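Nitrogenase molybdenum-iron protein alpha chain (Clostridium pasteurianum, PDB 4WN9) reduces dinitrogen to ammonia as part of the molybdenum-iron component of nitrogenase, carrying the iron-molybdenum cofactor and sharing an [8Fe-7S] cluster with the beta chain. Local coordinates at residues A[36-41]-A[177-182]; A[86-91]-A[213-218]; A[285-290]-A[489-494]; A[334-339]-A[455-460]. One frame throughout, in Å; residues are numbered along the deposited sequence.

Contact 1: A[36-41]-A[177-182]; sequences VANTRT and GVSQSA
With CG1 beside its backbone N and CG2 between N and the carbonyl carbon (chi1 -66°), Val178 spreads both methyls against residues 38-40. CG1 lies on the backbone of Arg40, 3.4 Å from its CA, while CG2 is 3.4 Å from Asn38 OD1 and also close to the carbonyl O of Thr39. Asn38 meets it from the other segment with CG swung opposite its own N (chi1 -172°), a turn that carries the amide inward although the CB itself sets off obliquely; the two side chains cross at about a right angle. The polar traffic between the segments runs through two waters. One donates to Asn38 OD1 at 2.5 Å and accepts from Ser179 OG at 2.6 Å. The other takes the N-H of Thr41 at 2.9 Å and gives a proton to Val178 O at 3.1 Å. Ser179 OG has a further task: it accepts from Ser181 N at 3.1 Å, so one hydroxyl both receives the N-H of Ser181, in the first turn of the helix, and feeds the water. Beyond the two segments, Thr41 OG1 is hydrogen-bonded to Gln46 of the beta chain and to Arg49, and Ser181 OG to His369, which places the contact beside the subunit interface. The arrangement is a side-chain N-cap: Ser179 caps helix 180-194; the next residue, Gln180, hydrogen-bonds homocitrate through NE2, so the loop 36-41 packs against the start of a helix that lines the cofactor pocket.

Contact 2: A[86-91]-A[213-218]; sequences RFKSKP and EYNIGG. With ICS (iron-sulfur-molybdenum cluster with interstitial carbon), chain F.
Residues 86-88 and 215-217 are joined by three hydrogen bonds around a single bridge, Phe87 with Ile216. Arg86 O accepts from Gly217 N at 3.1 Å, and Lys88 N donates to Asn215 O at 2.8 Å. The third bond uses a side chain: Asn215, with CG turned opposite its backbone N (chi1 -161°), holds its amide nearly coplanar with the acceptor and gives ND2 to Lys88 O at 2.9 Å, ND2 standing about 47° above the carbonyl plane. Asn215 O also takes a weak bond from Gly218 N at 3.4 Å. The N-H of Asn215 goes to Glu213 OE1 at 2.8 Å, on the anti side of the carboxylate, and OD1 takes Ala220 N at the start of the next helix. Asn215 thus ties the type II turn 215-218 both to the loop 86-91 and to that helix. The Arg86 guanidinium lies with one face over Gly217 N; its NH1 forms a salt bridge with Glu455 of the beta chain and also donates to a water, and NH2 reaches Asn485 O. Lys88 NZ leaves the contact for Glu452 O of the beta chain. On the cofactor side, Tyr214 CE2 is 3.2 Å from S2A of the iron-sulfur-molybdenum cluster and Ile216 CG1 is 3.8 Å from S5A, while Tyr214 OH is held by Ser263. The turn follows strand 207-213, and Gly218 stands at the N-cap of helix 219-230, whose Trp221 packs on Lys88; the loop 86-91 comes in from helix 75-79 before strand 104-105.

Contact 3: A[285-290]-A[489-494]; sequences IGVDGI and AGFRGV
Ile290 and Phe491 meet where the N-terminal turns of two helices, 287-301 and 490-505, pack together through apolar side chains. Ile290 has CG1 beside its backbone N and CG2 opposite that N (chi1 -61°), which sends its two branches to different targets. CG2 touches the Phe491 ring at CE2, 3.7 Å away, and lies almost as near CZ. The other branch runs on to CD1, which presses on the backbone of Gly490, 3.4 Å from its C. Phe491 brings its ring back toward the first helix. Ile290 comes to the ring obliquely; Val287 meets it at about a right angle, its CG2 4.1 Å from Phe491 CE1. Val287 takes the less usual valine conformation, CG1 between N and the carbonyl carbon (chi1 54°), which leaves CG2 as the methyl that faces the ring. Ile318 of helix 304-319 covers both Val287 and Phe491, and Val226 of helix 219-230 also touches the ring. One turn further along, Val494 reaches back over the start of the first helix, its CG2 4.0 Å from Val287 N. At the loop end Ile285 CG2 sits 4.0 Å from Ala489 CB, while its other branch leads away. The helix starts are also joined by water: Gly286, the N-cap residue of helix 287-301, gives its N-H to a water at 3.2 Å, and that water donates to Gly490 O at 2.7 Å.

Contact 4: A[334-339]-A[455-460]; sequences GKTACL and KPDMFF
Strands 336-341 and 458-460 run parallel at one border of a five-strand mixed sheet, 458-460 being its outermost strand within the chain. Two rungs are straightforward: Cys338 N donates to Met458 O at 3.0 Å, and Cys338 O accepts from Phe460 N at 2.8 Å. Asp457 joins the two strands where the ladder begins. OD2 takes Thr336 N at 2.6 Å on its anti lone pair, nearly straight at 165°, while Asp457 N is shared between Thr336 O and OG1; Met458 N adds a weak bond to the same Thr336 O. On one face of the sheet Ala337 CB lies 3.5 Å from Met458 CG and near the edge of the Phe460 ring, and Leu339 runs side by side with Phe460; Leu501 of helix 490-505 covers Met458 and Phe460. The other face carries Cys338, Pro456 and Phe459, covered by helix 444-454. There Phe459, its CG opposite the backbone N (chi1 -161°), lays its ring under the cysteine, SG takes an oblique sulfur-aromatic position and touches Pro456 CG, and Cys338 CB makes a CH-pi contact 3.4 Å from the ring centroid.

Overall arrangement
Contacts 1 and 2 lie on opposite sides of the chain's centre, 26 Å apart between centres but only about 10 Å between nearest atoms, and both serve the cofactor site: contact 2 touches the metal cluster itself, contact 1 its homocitrate, with the side chain of Ser181 about 8 Å from the cluster. Both also meet the beta chain, which contacts 3 and 4 do not touch. Contact 3 lies 17 Å from contact 2, centre to centre, and helix 219-230, which begins at the end of contact 2, packs on its Ala489 and Phe491. Helix 490-505 links contact 3 to contact 4, whose nearest atoms are about 8 Å apart; there the side chain of Phe460 is about 5 Å from a bound xenon.

Contact 1: A[36-41]-A[177-182]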
loop_
_atom_site.group_PDB
_atom_site.type_symbol
_atom_site.label_atom_id
_atom_site.label_comp_id
_atom_site.label_asym_id
_atom_site.label_seq_id
_atom_site.Cartn_x
_atom_site.Cartn_y
_atom_site.Cartn_z
ATOM N N VAL A 36 -21.434 44.647 -13.973
ATOM C CA VAL A 36 -22.674 43.953 -13.681
ATOM C C VAL A 36 -22.345 42.651 -12.926
ATOM O O VAL A 36 -21.458 41.890 -13.317
ATOM C CB VAL A 36 -23.464 43.670 -14.970
ATOM C CG1 VAL A 36 -24.734 42.893 -14.667
ATOM C CG2 VAL A 36 -23.805 44.977 -15.671
ATOM N N ALA A 37 -23.043 42.415 -11.831
ATOM C CA ALA A 37 -22.775 41.257 -10.984
ATOM C C ALA A 37 -24.053 40.777 -10.315
ATOM O O ALA A 37 -25.068 41.477 -10.331
ATOM C CB ALA A 37 -21.757 41.623 -9.921
ATOM N N ASN A 38 -23.990 39.587 -9.726
ATOM C CA ASN A 38 -25.107 39.028 -8.964
ATOM C C ASN A 38 -26.358 39.007 -9.805
ATOM O O ASN A 38 -27.443 39.283 -9.319
ATOM C CB ASN A 38 -25.328 39.826 -7.673
ATOM C CG ASN A 38 -26.342 39.179 -6.729
ATOM O OD1 ASN A 38 -26.374 37.956 -6.566
ATOM N ND2 ASN A 38 -27.166 40.018 -6.073
ATOM N N THR A 39 -26.197 38.682 -11.084
ATOM C CA THR A 39 -27.334 38.424 -11.948
ATOM C C THR A 39 -27.392 36.925 -12.115
ATOM O O THR A 39 -26.449 36.225 -11.735
ATOM C CB THR A 39 -27.198 39.065 -13.351
ATOM O OG1 THR A 39 -26.087 38.492 -14.044
ATOM C CG2 THR A 39 -27.028 40.576 -13.262
ATOM N N ARG A 40 -28.473 36.437 -12.701
ATOM C CA ARG A 40 -28.624 35.011 -12.935
ATOM C C ARG A 40 -27.556 34.457 -13.851
ATOM O O ARG A 40 -26.996 35.160 -14.694
ATOM C CB ARG A 40 -30.007 34.694 -13.497
ATOM C CG ARG A 40 -30.290 35.136 -14.915
ATOM C CD ARG A 40 -31.714 34.714 -15.308
ATOM N NE ARG A 40 -31.828 34.489 -16.748
ATOM C CZ ARG A 40 -31.993 33.297 -17.333
ATOM N NH1 ARG A 40 -32.093 32.186 -16.605
ATOM N NH2 ARG A 40 -32.065 33.214 -18.662
ATOM N N THR A 41 -27.257 33.180 -13.684
ATOM C CA THR A 41 -26.300 32.525 -14.564
ATOM C C THR A 41 -26.927 32.251 -15.919
ATOM O O THR A 41 -28.073 31.826 -16.000
ATOM C CB THR A 41 -25.839 31.183 -13.969
ATOM O OG1 THR A 41 -25.420 31.366 -12.612
ATOM C CG2 THR A 41 -24.712 30.592 -14.780
ATOM N N GLY A 177 -32.298 32.965 -5.088
ATOM C CA GLY A 177 -31.234 33.811 -5.609
ATOM C C GLY A 177 -30.691 33.274 -6.917
ATOM O O GLY A 177 -31.434 32.681 -7.697
ATOM N N VAL A 178 -29.386 33.464 -7.126
ATOM C CA VAL A 178 -28.705 33.077 -8.359
ATOM C C VAL A 178 -27.410 32.314 -8.081
ATOM O O VAL A 178 -26.719 31.947 -9.012
ATOM C CB VAL A 178 -28.332 34.310 -9.215
ATOM C CG1 VAL A 178 -29.581 34.998 -9.719
ATOM C CG2 VAL A 178 -27.477 35.282 -8.402
ATOM N N SER A 179 -27.118 32.044 -6.814
ATOM C CA SER A 179 -25.792 31.617 -6.381
ATOM C C SER A 179 -25.786 31.334 -4.879
ATOM O O SER A 179 -26.811 31.462 -4.205
ATOM C CB SER A 179 -24.764 32.726 -6.675
ATOM O OG SER A 179 -25.031 33.868 -5.873
ATOM N N GLN A 180 -24.623 30.948 -4.363
ATOM C CA GLN A 180 -24.431 30.756 -2.938
ATOM C C GLN A 180 -24.771 32.006 -2.157
ATOM O O GLN A 180 -24.972 31.940 -0.940
ATOM C CB GLN A 180 -22.965 30.411 -2.604
ATOM C CG GLN A 180 -22.473 29.100 -3.176
ATOM C CD GLN A 180 -21.829 29.277 -4.538
ATOM O OE1 GLN A 180 -22.416 29.862 -5.448
ATOM N NE2 GLN A 180 -20.598 28.793 -4.675
ATOM N N SER A 181 -24.777 33.153 -2.834
ATOM C CA SER A 181 -24.945 34.425 -2.133
ATOM C C SER A 181 -26.220 34.480 -1.285
ATOM O O SER A 181 -26.184 34.877 -0.125
ATOM C CB SER A 181 -24.959 35.588 -3.122
ATOM O OG SER A 181 -25.063 36.781 -2.390
ATOM N N ALA A 182 -27.338 34.106 -1.893
ATOM C CA ALA A 182 -28.633 34.133 -1.242
ATOM C C ALA A 182 -28.626 33.301 0.026
ATOM O O ALA A 182 -29.272 33.657 0.988
ATOM C CB ALA A 182 -29.719 33.635 -2.200
HETATM O O HOH W 1 -24.511 36.244 -6.653
HETATM O O HOH W 2 -28.567 31.848 -11.509
#

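Contact 2: A[86-91]-A[213-218]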
loop_
_atom_site.group_PDB
_atom_site.type_symbol
_atom_site.label_atom_id
_atom_site.label_comp_id
_atom_site.label_asym_id
_atom_site.label_seq_id
_atom_site.Cartn_x
_atom_site.Cartn_y
_atom_site.Cartn_z
ATOM N N ARG A 86 -13.172 22.612 3.966
ATOM C CA ARG A 86 -12.260 22.213 5.054
ATOM C C ARG A 86 -12.237 23.141 6.293
ATOM O O ARG A 86 -11.150 23.505 6.797
ATOM C CB ARG A 86 -10.851 22.090 4.492
ATOM C CG ARG A 86 -10.725 21.164 3.291
ATOM C CD ARG A 86 -9.314 21.187 2.740
ATOM N NE ARG A 86 -8.348 20.915 3.796
ATOM C CZ ARG A 86 -7.409 21.765 4.203
ATOM N NH1 ARG A 86 -6.597 21.413 5.197
ATOM N NH2 ARG A 86 -7.276 22.953 3.621
ATOM N N PHE A 87 -13.416 23.498 6.799
ATOM C CA PHE A 87 -13.484 24.244 8.057
ATOM C C PHE A 87 -13.019 23.312 9.169
ATOM O O PHE A 87 -13.496 22.190 9.279
ATOM C CB PHE A 87 -14.892 24.828 8.363
ATOM C CG PHE A 87 -16.049 23.876 8.133
ATOM C CD1 PHE A 87 -16.469 22.999 9.130
ATOM C CD2 PHE A 87 -16.751 23.905 6.933
ATOM C CE1 PHE A 87 -17.544 22.143 8.927
ATOM C CE2 PHE A 87 -17.824 23.058 6.713
ATOM C CZ PHE A 87 -18.224 22.171 7.714
ATOM N N LYS A 88 -12.060 23.771 9.965
ATOM C CA LYS A 88 -11.527 22.955 11.039
ATOM C C LYS A 88 -12.249 23.185 12.361
ATOM O O LYS A 88 -12.613 24.310 12.712
ATOM C CB LYS A 88 -10.033 23.200 11.166
ATOM C CG LYS A 88 -9.266 22.814 9.898
ATOM C CD LYS A 88 -9.850 21.533 9.311
ATOM C CE LYS A 88 -8.854 20.727 8.509
ATOM N NZ LYS A 88 -9.233 19.289 8.561
ATOM N N SER A 89 -12.463 22.096 13.087
ATOM C CA SER A 89 -13.125 22.147 14.358
ATOM C C SER A 89 -12.376 21.256 15.338
ATOM O O SER A 89 -11.823 20.223 14.948
ATOM C CB SER A 89 -14.563 21.645 14.252
ATOM O OG SER A 89 -15.319 22.407 13.333
ATOM N N LYS A 90 -12.369 21.655 16.611
ATOM C CA LYS A 90 -12.066 20.720 17.685
ATOM C C LYS A 90 -13.038 20.813 18.861
ATOM O O LYS A 90 -13.784 21.789 19.019
ATOM C CB LYS A 90 -10.612 20.848 18.153
ATOM C CG LYS A 90 -10.147 22.244 18.466
ATOM C CD LYS A 90 -8.667 22.210 18.821
ATOM C CE LYS A 90 -7.990 23.541 18.551
ATOM N NZ LYS A 90 -8.707 24.653 19.233
ATOM N N PRO A 91 -13.042 19.774 19.699
ATOM C CA PRO A 91 -13.959 19.817 20.809
ATOM C C PRO A 91 -13.548 20.985 21.700
ATOM O O PRO A 91 -12.380 21.124 22.018
ATOM C CB PRO A 91 -13.745 18.464 21.501
ATOM C CG PRO A 91 -12.823 17.678 20.625
ATOM C CD PRO A 91 -12.052 18.697 19.850
ATOM N N GLU A 213 -15.371 34.321 8.712
ATOM C CA GLU A 213 -14.114 33.551 8.752
ATOM C C GLU A 213 -14.447 32.139 9.187
ATOM O O GLU A 213 -15.105 31.942 10.205
ATOM C CB GLU A 213 -13.110 34.188 9.717
ATOM C CG GLU A 213 -11.953 33.287 10.110
ATOM C CD GLU A 213 -11.164 32.773 8.930
ATOM O OE1 GLU A 213 -10.889 31.550 8.903
ATOM O OE2 GLU A 213 -10.810 33.584 8.037
ATOM N N TYR A 214 -14.001 31.147 8.425
ATOM C CA TYR A 214 -14.552 29.808 8.606
ATOM C C TYR A 214 -13.523 28.748 8.935
ATOM O O TYR A 214 -13.826 27.551 8.959
ATOM C CB TYR A 214 -15.353 29.471 7.364
ATOM C CG TYR A 214 -16.360 30.559 7.097
ATOM C CD1 TYR A 214 -17.547 30.601 7.806
ATOM C CD2 TYR A 214 -16.100 31.581 6.196
ATOM C CE1 TYR A 214 -18.481 31.597 7.588
ATOM C CE2 TYR A 214 -17.022 32.594 5.982
ATOM C CZ TYR A 214 -18.215 32.589 6.692
ATOM O OH TYR A 214 -19.174 33.565 6.496
ATOM N N ASN A 215 -12.313 29.212 9.219
ATOM C CA ASN A 215 -11.220 28.364 9.697
ATOM C C ASN A 215 -10.862 27.258 8.717
ATOM O O ASN A 215 -10.677 26.099 9.122
ATOM C CB ASN A 215 -11.542 27.755 11.057
ATOM C CG ASN A 215 -10.301 27.266 11.763
ATOM O OD1 ASN A 215 -9.231 27.822 11.574
ATOM N ND2 ASN A 215 -10.427 26.207 12.536
ATOM N N ILE A 216 -10.757 27.633 7.442
ATOM C CA ILE A 216 -10.387 26.709 6.376
ATOM C C ILE A 216 -8.896 26.417 6.563
ATOM O O ILE A 216 -8.067 27.335 6.646
ATOM C CB ILE A 216 -10.696 27.300 4.978
ATOM C CG1 ILE A 216 -12.153 27.774 4.882
ATOM C CG2 ILE A 216 -10.379 26.333 3.847
ATOM C CD1 ILE A 216 -13.223 26.732 5.181
ATOM N N GLY A 217 -8.567 25.137 6.687
ATOM C CA GLY A 217 -7.194 24.718 6.872
ATOM C C GLY A 217 -6.528 25.388 8.065
ATOM O O GLY A 217 -5.313 25.518 8.092
ATOM N N GLY A 218 -7.321 25.801 9.049
ATOM C CA GLY A 218 -6.779 26.315 10.299
ATOM C C GLY A 218 -6.454 27.793 10.274
ATOM O O GLY A 218 -5.748 28.289 11.162
HETATM FE FE1 ICS F . -16.574 34.253 1.981
HETATM MO MO1 ICS F . -15.406 28.365 -1.528
HETATM FE FE2 ICS F . -17.706 32.308 0.578
HETATM FE FE3 ICS F . -15.674 31.757 2.221
HETATM FE FE4 ICS F . -15.243 33.160 0.017
HETATM FE FE5 ICS F . -14.846 30.983 -1.283
HETATM FE FE6 ICS F . -17.261 30.101 -0.697
HETATM FE FE7 ICS F . -15.265 29.567 0.864
HETATM C CX ICS F . -15.976 31.359 0.269
HETATM S S1A ICS F . -17.192 34.365 -0.200
HETATM S S1B ICS F . -16.349 30.126 -2.728
HETATM S S2A ICS F . -17.731 32.518 2.830
HETATM S S2B ICS F . -19.229 31.022 -0.435
HETATM S S3A ICS F . -13.874 32.981 -1.679
HETATM S S3B ICS F . -16.919 28.146 0.289
HETATM S S4A ICS F . -14.358 33.603 2.055
HETATM S S4B ICS F . -13.532 29.341 -0.523
HETATM S S5A ICS F . -14.779 29.869 3.009
HETATM O O HOH W 3 -4.669 22.357 7.042
#

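Contact 3: A[285-290]-A[489-494]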
loop_
_atom_site.group_PDB
_atom_site.type_symbol
_atom_site.label_atom_id
_atom_site.label_comp_id
_atom_site.label_asym_id
_atom_site.label_seq_id
_atom_site.Cartn_x
_atom_site.Cartn_y
_atom_site.Cartn_z
ATOM N N ILE A 285 -4.804 38.042 5.503
ATOM C CA ILE A 285 -3.914 37.326 4.616
ATOM C C ILE A 285 -2.976 38.296 3.882
ATOM O O ILE A 285 -3.369 39.384 3.469
ATOM C CB ILE A 285 -4.692 36.355 3.677
ATOM C CG1 ILE A 285 -4.899 36.930 2.302
ATOM C CG2 ILE A 285 -6.031 35.931 4.273
ATOM C CD1 ILE A 285 -3.959 36.304 1.306
ATOM N N GLY A 286 -1.724 37.881 3.743
ATOM C CA GLY A 286 -0.663 38.741 3.220
ATOM C C GLY A 286 -0.089 39.499 4.398
ATOM O O GLY A 286 -0.842 39.948 5.259
ATOM N N VAL A 287 1.234 39.601 4.476
ATOM C CA VAL A 287 1.868 40.370 5.558
ATOM C C VAL A 287 1.325 41.814 5.578
ATOM O O VAL A 287 0.868 42.308 6.619
ATOM C CB VAL A 287 3.411 40.383 5.430
ATOM C CG1 VAL A 287 3.845 40.867 4.055
ATOM C CG2 VAL A 287 4.036 41.258 6.514
ATOM N N ASP A 288 1.356 42.466 4.423
ATOM C CA ASP A 288 0.849 43.837 4.277
ATOM C C ASP A 288 -0.565 43.963 4.793
ATOM O O ASP A 288 -0.899 44.925 5.470
ATOM C CB ASP A 288 0.865 44.263 2.807
ATOM C CG ASP A 288 2.245 44.593 2.318
ATOM O OD1 ASP A 288 3.145 44.715 3.165
ATOM O OD2 ASP A 288 2.434 44.730 1.090
ATOM N N GLY A 289 -1.401 42.981 4.458
ATOM C CA GLY A 289 -2.782 42.976 4.890
ATOM C C GLY A 289 -2.914 42.771 6.377
ATOM O O GLY A 289 -3.767 43.384 7.011
ATOM N N ILE A 290 -2.095 41.885 6.935
ATOM C CA ILE A 290 -2.178 41.582 8.361
ATOM C C ILE A 290 -1.708 42.785 9.193
ATOM O O ILE A 290 -2.385 43.206 10.122
ATOM C CB ILE A 290 -1.338 40.343 8.733
ATOM C CG1 ILE A 290 -1.834 39.103 7.987
ATOM C CG2 ILE A 290 -1.410 40.077 10.234
ATOM C CD1 ILE A 290 -0.765 38.042 7.808
ATOM N N ALA A 489 -3.700 31.814 5.880
ATOM C CA ALA A 489 -3.877 33.107 6.553
ATOM C C ALA A 489 -2.848 33.284 7.662
ATOM O O ALA A 489 -2.320 32.313 8.182
ATOM C CB ALA A 489 -5.274 33.218 7.149
ATOM N N GLY A 490 -2.585 34.537 8.029
ATOM C CA GLY A 490 -1.641 34.847 9.095
ATOM C C GLY A 490 -0.212 34.823 8.604
ATOM O O GLY A 490 0.053 34.668 7.409
ATOM N N PHE A 491 0.719 34.973 9.539
ATOM C CA PHE A 491 2.130 35.033 9.206
ATOM C C PHE A 491 2.672 33.672 8.801
ATOM O O PHE A 491 3.431 33.561 7.837
ATOM C CB PHE A 491 2.934 35.592 10.392
ATOM C CG PHE A 491 2.722 37.068 10.631
ATOM C CD1 PHE A 491 3.392 38.012 9.865
ATOM C CD2 PHE A 491 1.854 37.507 11.622
ATOM C CE1 PHE A 491 3.193 39.365 10.080
ATOM C CE2 PHE A 491 1.658 38.863 11.847
ATOM C CZ PHE A 491 2.327 39.792 11.074
ATOM N N ARG A 492 2.309 32.638 9.550
ATOM C CA ARG A 492 2.733 31.278 9.219
ATOM C C ARG A 492 2.062 30.863 7.904
ATOM O O ARG A 492 2.597 30.063 7.133
ATOM C CB ARG A 492 2.367 30.312 10.340
ATOM C CG ARG A 492 2.966 30.687 11.683
ATOM C CD ARG A 492 3.579 29.484 12.371
ATOM N NE ARG A 492 2.615 28.729 13.172
ATOM C CZ ARG A 492 2.599 28.692 14.504
ATOM N NH1 ARG A 492 3.498 29.371 15.207
ATOM N NH2 ARG A 492 1.681 27.969 15.136
ATOM N N GLY A 493 0.895 31.444 7.660
ATOM C CA GLY A 493 0.128 31.179 6.455
ATOM C C GLY A 493 0.882 31.617 5.230
ATOM O O GLY A 493 0.917 30.906 4.256
ATOM N N VAL A 494 1.519 32.785 5.294
ATOM C CA VAL A 494 2.260 33.308 4.151
ATOM C C VAL A 494 3.384 32.363 3.786
ATOM O O VAL A 494 3.702 32.176 2.605
ATOM C CB VAL A 494 2.888 34.694 4.450
ATOM C CG1 VAL A 494 3.613 35.233 3.223
ATOM C CG2 VAL A 494 1.833 35.673 4.931
HETATM O O HOH W 4 -1.382 34.963 5.096
#

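Contact 4: A[334-339]-A[455-460]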
loop_
_atom_site.group_PDB
_atom_site.type_symbol
_atom_site.label_atom_id
_atom_site.label_comp_id
_atom_site.label_asym_id
_atom_site.label_seq_id
_atom_site.Cartn_x
_atom_site.Cartn_y
_atom_site.Cartn_z
ATOM N N GLY A 334 8.326 38.775 -11.100
ATOM C CA GLY A 334 7.979 38.883 -12.513
ATOM C C GLY A 334 6.991 37.846 -13.035
ATOM O O GLY A 334 6.606 37.903 -14.200
ATOM N N LYS A 335 6.597 36.884 -12.200
ATOM C CA LYS A 335 5.583 35.907 -12.614
ATOM C C LYS A 335 4.213 36.585 -12.706
ATOM O O LYS A 335 3.937 37.560 -12.010
ATOM C CB LYS A 335 5.492 34.739 -11.625
ATOM C CG LYS A 335 6.785 33.967 -11.393
ATOM C CD LYS A 335 7.081 33.012 -12.520
ATOM C CE LYS A 335 8.349 32.226 -12.219
ATOM N NZ LYS A 335 8.789 31.469 -13.425
ATOM N N THR A 336 3.365 36.057 -13.574
ATOM C CA THR A 336 2.026 36.575 -13.735
ATOM C C THR A 336 0.971 35.578 -13.257
ATOM O O THR A 336 1.160 34.345 -13.359
ATOM C CB THR A 336 1.747 36.909 -15.201
ATOM O OG1 THR A 336 1.709 35.702 -15.973
ATOM C CG2 THR A 336 2.821 37.872 -15.757
ATOM N N ALA A 337 -0.149 36.139 -12.793
ATOM C CA ALA A 337 -1.235 35.381 -12.164
ATOM C C ALA A 337 -2.622 35.838 -12.604
ATOM O O ALA A 337 -2.833 37.015 -12.908
ATOM C CB ALA A 337 -1.137 35.507 -10.651
ATOM N N CYS A 338 -3.558 34.892 -12.612
ATOM C CA CYS A 338 -4.981 35.183 -12.584
ATOM C C CYS A 338 -5.630 34.564 -11.347
ATOM O O CYS A 338 -5.190 33.497 -10.869
ATOM C CB CYS A 338 -5.670 34.607 -13.806
ATOM S SG CYS A 338 -4.848 34.997 -15.356
ATOM N N LEU A 339 -6.667 35.237 -10.838
ATOM C CA LEU A 339 -7.409 34.775 -9.669
ATOM C C LEU A 339 -8.908 34.747 -9.929
ATOM O O LEU A 339 -9.530 35.794 -10.168
ATOM C CB LEU A 339 -7.181 35.695 -8.476
ATOM C CG LEU A 339 -5.751 35.940 -8.022
ATOM C CD1 LEU A 339 -5.149 37.109 -8.777
ATOM C CD2 LEU A 339 -5.747 36.193 -6.525
ATOM N N LYS A 455 -1.411 34.082 -21.209
ATOM C CA LYS A 455 -0.427 33.091 -20.806
ATOM C C LYS A 455 0.113 33.294 -19.392
ATOM O O LYS A 455 1.314 33.418 -19.205
ATOM C CB LYS A 455 0.709 33.095 -21.828
ATOM C CG LYS A 455 0.234 32.578 -23.176
ATOM C CD LYS A 455 1.330 32.601 -24.224
ATOM C CE LYS A 455 1.269 31.364 -25.109
ATOM N NZ LYS A 455 -0.012 31.276 -25.861
ATOM N N PRO A 456 -0.777 33.295 -18.376
ATOM C CA PRO A 456 -0.300 33.535 -17.031
ATOM C C PRO A 456 0.631 32.415 -16.628
ATOM O O PRO A 456 0.641 31.367 -17.267
ATOM C CB PRO A 456 -1.576 33.503 -16.181
ATOM C CG PRO A 456 -2.531 32.686 -16.976
ATOM C CD PRO A 456 -2.205 32.945 -18.412
ATOM N N ASP A 457 1.428 32.651 -15.600
ATOM C CA ASP A 457 2.279 31.612 -15.061
ATOM C C ASP A 457 1.460 30.760 -14.090
ATOM O O ASP A 457 1.772 29.585 -13.860
ATOM C CB ASP A 457 3.482 32.222 -14.341
ATOM C CG ASP A 457 4.383 33.023 -15.290
ATOM O OD1 ASP A 457 5.024 32.397 -16.129
ATOM O OD2 ASP A 457 4.420 34.267 -15.218
ATOM N N MET A 458 0.416 31.354 -13.522
ATOM C CA MET A 458 -0.357 30.662 -12.503
ATOM C C MET A 458 -1.799 31.154 -12.486
ATOM O O MET A 458 -2.072 32.315 -12.752
ATOM C CB MET A 458 0.317 30.843 -11.134
ATOM C CG MET A 458 0.193 32.225 -10.528
ATOM S SD MET A 458 1.416 32.528 -9.235
ATOM C CE MET A 458 2.846 32.696 -10.303
ATOM N N PHE A 459 -2.729 30.259 -12.171
ATOM C CA PHE A 459 -4.123 30.618 -12.204
ATOM C C PHE A 459 -4.814 29.997 -10.998
ATOM O O PHE A 459 -5.038 28.776 -10.937
ATOM C CB PHE A 459 -4.761 30.171 -13.525
ATOM C CG PHE A 459 -6.043 30.893 -13.839
ATOM C CD1 PHE A 459 -7.088 30.914 -12.917
ATOM C CD2 PHE A 459 -6.214 31.543 -15.053
ATOM C CE1 PHE A 459 -8.270 31.582 -13.194
ATOM C CE2 PHE A 459 -7.397 32.207 -15.344
ATOM C CZ PHE A 459 -8.422 32.238 -14.413
ATOM N N PHE A 460 -5.116 30.845 -10.025
ATOM C CA PHE A 460 -5.749 30.389 -8.810
ATOM C C PHE A 460 -7.255 30.258 -9.024
ATOM O O PHE A 460 -7.910 31.144 -9.579
ATOM C CB PHE A 460 -5.457 31.359 -7.681
ATOM C CG PHE A 460 -3.993 31.525 -7.409
ATOM C CD1 PHE A 460 -3.300 30.576 -6.683
ATOM C CD2 PHE A 460 -3.312 32.628 -7.887
ATOM C CE1 PHE A 460 -1.946 30.722 -6.446
ATOM C CE2 PHE A 460 -1.961 32.789 -7.639
ATOM C CZ PHE A 460 -1.281 31.832 -6.916
HETATM O O HOH W 5 1.359 36.604 -18.553
#